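Local coordinates for Alpha/beta hydrolase (PDB 2QJW), which is an uncharacterised member of the alpha/beta hydrolase superfamily, probably a hydrolase acting through a serine nucleophile, at residues 75-80 and 167-172. Sequence-based numbering, arbitrary orientation.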
ATOM      1  N   PRO A  75       5.960 -23.059   9.961  1.00  9.92           N
ATOM      2  CA  PRO A  75       5.345 -21.731  10.063  1.00 11.59           C
ATOM      3  C   PRO A  75       4.029 -21.673   9.289  1.00 11.27           C
ATOM      4  O   PRO A  75       3.829 -22.351   8.269  1.00 12.66           O
ATOM      5  CB  PRO A  75       6.359 -20.797   9.416  1.00 12.45           C
ATOM      6  CG  PRO A  75       7.680 -21.583   9.452  1.00 14.18           C
ATOM      7  CD  PRO A  75       7.256 -23.008   9.267  1.00 12.19           C
ATOM      8  N   VAL A  76       3.165 -20.803   9.812  1.00 10.46           N
ATOM      9  CA  VAL A  76       1.833 -20.567   9.222  1.00 10.13           C
ATOM     10  C   VAL A  76       1.590 -19.078   9.058  1.00  9.72           C
ATOM     11  O   VAL A  76       1.746 -18.300   9.993  1.00 11.46           O
ATOM     12  CB  VAL A  76       0.739 -21.134  10.104  1.00 11.61           C
ATOM     13  CG1 VAL A  76      -0.649 -20.827   9.501  1.00 15.63           C
ATOM     14  CG2 VAL A  76       0.951 -22.653  10.280  1.00 13.59           C
ATOM     15  N   VAL A  77       1.129 -18.727   7.856  1.00 10.83           N
ATOM     16  CA  VAL A  77       0.597 -17.404   7.529  1.00  9.52           C
ATOM     17  C   VAL A  77      -0.917 -17.521   7.370  1.00  9.24           C
ATOM     18  O   VAL A  77      -1.400 -18.434   6.657  1.00 11.15           O
ATOM     19  CB  VAL A  77       1.243 -16.830   6.246  1.00  8.58           C
ATOM     20  CG1 VAL A  77       0.554 -15.598   5.756  1.00 11.57           C
ATOM     21  CG2 VAL A  77       2.743 -16.590   6.501  1.00 10.65           C
ATOM     22  N   LEU A  78      -1.662 -16.629   8.055  1.00  9.59           N
ATOM     23  CA  LEU A  78      -3.127 -16.602   7.929  1.00  9.39           C
ATOM     24  C   LEU A  78      -3.515 -15.405   7.113  1.00 10.14           C
ATOM     25  O   LEU A  78      -2.964 -14.314   7.239  1.00  9.79           O
ATOM     26  CB  LEU A  78      -3.778 -16.491   9.286  1.00 11.50           C
ATOM     27  CG  LEU A  78      -3.413 -17.625  10.242  1.00 12.70           C
ATOM     28  CD1 LEU A  78      -4.077 -17.377  11.595  1.00 12.30           C
ATOM     29  CD2 LEU A  78      -3.815 -18.974   9.696  1.00 12.10           C
ATOM     30  N   ALA A  79      -4.467 -15.614   6.198  1.00 10.06           N
ATOM     31  CA  ALA A  79      -4.938 -14.533   5.324  1.00  9.32           C
ATOM     32  C   ALA A  79      -6.385 -14.689   5.143  1.00 10.04           C
ATOM     33  O   ALA A  79      -6.937 -15.792   5.300  1.00 10.85           O
ATOM     34  CB  ALA A  79      -4.280 -14.603   3.996  1.00  9.83           C
ATOM     35  N   GLY A  80      -7.047 -13.619   4.759  1.00 10.90           N
ATOM     36  CA  GLY A  80      -8.460 -13.713   4.474  1.00 12.91           C
ATOM     37  C   GLY A  80      -9.010 -12.510   3.772  1.00 11.35           C
ATOM     38  O   GLY A  80      -8.305 -11.553   3.473  1.00 10.25           O
ATOM     39  N   ARG A 167      -0.271  -8.876  -5.194  1.00  9.99           N
ATOM     40  CA  ARG A 167       1.052  -8.348  -5.100  1.00 13.31           C
ATOM     41  C   ARG A 167       1.377  -7.972  -3.648  1.00 11.02           C
ATOM     42  O   ARG A 167       2.517  -8.170  -3.204  1.00 11.99           O
ATOM     43  CB  ARG A 167       1.224  -7.150  -6.046  1.00 14.61           C
ATOM     44  CG  ARG A 167       1.528  -7.566  -7.448  1.00 25.30           C
ATOM     45  CD  ARG A 167       1.801  -6.363  -8.300  1.00 35.70           C
ATOM     46  NE  ARG A 167       0.558  -5.686  -8.628  1.00 43.06           N
ATOM     47  CZ  ARG A 167      -0.195  -5.945  -9.697  1.00 45.70           C
ATOM     48  NH1 ARG A 167       0.103  -6.915 -10.560  1.00 46.89           N
ATOM     49  NH2 ARG A 167      -1.295  -5.231  -9.870  1.00 47.56           N
ATOM     50  N   ALA A 168       0.413  -7.384  -2.908  1.00 10.33           N
ATOM     51  CA  ALA A 168       0.652  -7.020  -1.504  1.00 11.06           C
ATOM     52  C   ALA A 168       0.906  -8.308  -0.715  1.00 11.30           C
ATOM     53  O   ALA A 168       1.761  -8.339   0.139  1.00 10.33           O
ATOM     54  CB  ALA A 168      -0.523  -6.243  -0.913  1.00  9.73           C
ATOM     55  N   PHE A 169       0.135  -9.366  -0.977  1.00 10.07           N
ATOM     56  CA  PHE A 169       0.377 -10.619  -0.285  1.00  8.19           C
ATOM     57  C   PHE A 169       1.761 -11.194  -0.605  1.00  8.48           C
ATOM     58  O   PHE A 169       2.471 -11.699   0.285  1.00 10.83           O
ATOM     59  CB  PHE A 169      -0.719 -11.626  -0.646  1.00  9.62           C
ATOM     60  CG  PHE A 169      -0.693 -12.901   0.154  1.00  9.20           C
ATOM     61  CD1 PHE A 169      -0.602 -12.887   1.524  1.00 10.90           C
ATOM     62  CD2 PHE A 169      -0.886 -14.111  -0.504  1.00 10.78           C
ATOM     63  CE1 PHE A 169      -0.609 -14.096   2.213  1.00 12.05           C
ATOM     64  CE2 PHE A 169      -0.897 -15.309   0.203  1.00 10.26           C
ATOM     65  CZ  PHE A 169      -0.755 -15.283   1.507  1.00 10.14           C
ATOM     66  N   ALA A 170       2.136 -11.156  -1.873  1.00  9.45           N
ATOM     67  CA  ALA A 170       3.441 -11.606  -2.266  1.00 11.53           C
ATOM     68  C   ALA A 170       4.524 -10.865  -1.542  1.00 10.28           C
ATOM     69  O   ALA A 170       5.534 -11.439  -1.131  1.00 11.40           O
ATOM     70  CB  ALA A 170       3.589 -11.400  -3.824  1.00  9.86           C
ATOM     71  N   GLU A 171       4.381  -9.562  -1.428  0.50  8.93           N
ATOM     72  CA  GLU A 171       5.357  -8.749  -0.734  0.50  9.58           C
ATOM     73  C   GLU A 171       5.501  -9.111   0.732  0.50 10.61           C
ATOM     74  O   GLU A 171       6.618  -9.042   1.317  0.50 11.89           O
ATOM     75  CB  GLU A 171       4.972  -7.291  -0.864  0.50 11.80           C
ATOM     76  CG  GLU A 171       5.260  -6.755  -2.244  0.50 10.94           C
ATOM     77  CD  GLU A 171       4.470  -5.504  -2.577  0.50 20.28           C
ATOM     78  OE1 GLU A 171       3.795  -4.929  -1.683  0.50 16.37           O
ATOM     79  OE2 GLU A 171       4.514  -5.111  -3.759  0.50 22.92           O
ATOM     80  N   LEU A 172       4.370  -9.471   1.341  1.00 10.31           N
ATOM     81  CA  LEU A 172       4.381  -9.952   2.719  1.00 10.63           C
ATOM     82  C   LEU A 172       5.123 -11.273   2.769  1.00 11.37           C
ATOM     83  O   LEU A 172       6.074 -11.396   3.576  1.00 11.61           O
ATOM     84  CB  LEU A 172       2.978 -10.151   3.269  1.00 11.57           C
ATOM     85  CG  LEU A 172       2.948 -10.681   4.697  1.00 11.61           C
ATOM     86  CD1 LEU A 172       3.490  -9.715   5.712  1.00 11.75           C
ATOM     87  CD2 LEU A 172       1.512 -11.037   5.040  1.00 10.19           C
TER
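F169 reaches from helix 162-174 to strand 76-81, its ring pointing at V77 and A79, the two residues whose CB atoms point from that strand toward the helix. F169 CB itself meets nothing of the strand. With CG anti to the backbone N (chi1 -172°), the side chain leaves the helix toward the sheet and bridges a backbone separation of 8.7 Å between F169 CA and A79 CA. F169 CG remains 5.5 Å from A79 CB, and F169 CD1 is nearer, 4.8 Å from A79 CB. The real meeting point is F169 CE1, which has V77 CG1 at 4.0 Å and A79 CB at 4.1 Å. The valine methyl approaches at the ring edge, near the ring plane, while the alanine methyl comes in obliquely. F169 CZ, at the tip, is slightly farther from A79 CB, 4.4 Å, than CE1.

Each residue type fits its place. Phenylalanine is long and flat enough to span from helix to sheet, whereas the single methyl of A79 is short enough to let CE1 of the ring come close to the strand. V77, beta-branched and so well suited to a strand, turns CG1 to the ring; L172, one helical turn after F169, brings CD2 within 4.7 Å of that same methyl. All three touching residues are buried, and they meet through carbon atoms alone. L25 and V28 of helix 20-31 also pack on F169, and F101 of the neighbouring strand 99-103 meets its ring with the planes inclined at about 45°.

Helix 162-174 thus covers one face of the central parallel sheet, as the C-terminal helix does in the alpha/beta hydrolase fold. Strand 76-81 runs into what is probably the nucleophile elbow, whose first glycine is G80.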